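Local atomic coordinates of aminotransferase class I and II (Streptococcus suis 89/1591, PDB entry 3OP7), a protein that is probably a pyridoxal-phosphate-dependent aminotransferase that moves amino groups between amino acids and keto acids. Residues S71-Q74 against K80-Q83. Sequence-based numbering, arbitrary orientation.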
loop_
_atom_site.group_PDB
_atom_site.type_symbol
_atom_site.label_atom_id
_atom_site.label_comp_id
_atom_site.label_asym_id
_atom_site.label_seq_id
_atom_site.Cartn_x
_atom_site.Cartn_y
_atom_site.Cartn_z
ATOM N N SER A 71 -15.664 6.711 -14.159
ATOM C CA SER A 71 -14.752 6.891 -15.303
ATOM C C SER A 71 -13.992 5.591 -15.586
ATOM O O SER A 71 -13.869 5.213 -16.733
ATOM C CB SER A 71 -13.754 8.013 -15.061
ATOM O OG SER A 71 -14.402 9.285 -15.003
ATOM N N VAL A 72 -13.513 4.926 -14.525
ATOM C CA VAL A 72 -12.856 3.628 -14.694
ATOM C C VAL A 72 -13.808 2.606 -15.319
ATOM O O VAL A 72 -13.432 1.920 -16.274
ATOM C CB VAL A 72 -12.268 3.074 -13.403
ATOM C CG1 VAL A 72 -11.863 1.588 -13.597
ATOM C CG2 VAL A 72 -11.054 3.903 -12.907
ATOM N N SER A 73 -15.030 2.482 -14.779
ATOM C CA SER A 73 -16.039 1.537 -15.321
ATOM C C SER A 73 -16.255 1.746 -16.828
ATOM O O SER A 73 -16.424 0.792 -17.579
ATOM C CB SER A 73 -17.339 1.596 -14.489
ATOM O OG SER A 73 -18.125 2.726 -14.801
ATOM N N GLN A 74 -16.187 2.994 -17.260
ATOM C CA GLN A 74 -16.438 3.376 -18.632
ATOM C C GLN A 74 -15.298 2.970 -19.591
ATOM O O GLN A 74 -15.476 2.975 -20.819
ATOM C CB GLN A 74 -16.706 4.875 -18.729
ATOM C CG GLN A 74 -18.080 5.296 -18.218
ATOM C CD GLN A 74 -18.260 6.808 -18.209
ATOM O OE1 GLN A 74 -17.337 7.567 -17.877
ATOM N NE2 GLN A 74 -19.453 7.253 -18.555
ATOM N N LYS A 80 -19.895 -2.201 -14.184
ATOM C CA LYS A 80 -20.552 -1.153 -13.414
ATOM C C LYS A 80 -19.585 -0.502 -12.437
ATOM O O LYS A 80 -18.617 -1.133 -12.001
ATOM C CB LYS A 80 -21.740 -1.714 -12.645
ATOM C CG LYS A 80 -22.856 -2.183 -13.560
ATOM C CD LYS A 80 -24.006 -2.830 -12.809
ATOM C CE LYS A 80 -25.196 -3.122 -13.778
ATOM N NZ LYS A 80 -25.779 -4.487 -13.568
ATOM N N PRO A 81 -19.864 0.763 -12.059
ATOM C CA PRO A 81 -18.990 1.417 -11.083
ATOM C C PRO A 81 -18.797 0.653 -9.780
ATOM O O PRO A 81 -17.720 0.734 -9.176
ATOM C CB PRO A 81 -19.730 2.734 -10.769
ATOM C CG PRO A 81 -20.641 2.964 -11.907
ATOM C CD PRO A 81 -20.909 1.664 -12.596
ATOM N N GLU A 82 -19.847 -0.013 -9.298
ATOM C CA GLU A 82 -19.767 -0.796 -8.061
ATOM C C GLU A 82 -18.749 -1.952 -8.119
ATOM O O GLU A 82 -18.373 -2.509 -7.094
ATOM C CB GLU A 82 -21.160 -1.346 -7.668
ATOM C CG GLU A 82 -21.673 -2.425 -8.691
ATOM C CD GLU A 82 -23.180 -2.775 -8.600
ATOM O OE1 GLU A 82 -23.621 -3.270 -7.546
ATOM O OE2 GLU A 82 -23.905 -2.617 -9.611
ATOM N N GLN A 83 -18.281 -2.303 -9.311
ATOM C CA GLN A 83 -17.292 -3.353 -9.491
ATOM C C GLN A 83 -15.835 -2.825 -9.403
ATOM O O GLN A 83 -14.882 -3.598 -9.610
ATOM C CB GLN A 83 -17.499 -4.010 -10.844
ATOM C CG GLN A 83 -18.827 -4.788 -10.997
ATOM C CD GLN A 83 -18.996 -5.325 -12.381
ATOM O OE1 GLN A 83 -19.830 -4.835 -13.152
ATOM N NE2 GLN A 83 -18.204 -6.341 -12.734
#
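S73 lays its short side chain over one face of the P81 ring and against the K80-P81 peptide link. CB meets the peptide link, 3.6 Å from P81 N and 3.7 Å from K80 C. The hydroxyl sits over the ring face, with OG 3.7 Å from P81 CD and nearly as close to CG. These are van der Waals contacts, and no hydrogen bond crosses between 71-74 and 80-83. P81 N carries no hydrogen, so it has nothing to donate to the serine oxygen.

The hydroxyl is used within its own helix instead. With chi1 at 78°, OG sits between the backbone N and the carbonyl carbon of S73, and it hydrogen-bonds to the carbonyl O of K70. S73 therefore turns a carbon and an already bonded oxygen to the proline. The ring of P81 also rests on K69 and K70, further back along helix 66-73.

The contact joins that helix to the 3-10 turn that leads into strand 84-87, an edge strand of the mixed sheet in the large domain of the fold-type I aminotransferases. The centre of the contact is about 20 Å from the centre of the chain, and the site is partly buried.

Two bonds close the turn on itself. The backbone N of Q83 reaches K80 O at 3.0 Å. In the other direction K80 N donates to Q83 OE1 at 2.8 Å, almost straight at 177°, though the N-H comes from well above the carbonyl plane. Q83 NE2 bonds to A236 O, which ties the end of the turn to the chain just after strand 232-235. Elsewhere on the helix, V72 and S71 pack on L267 of helix 257-268.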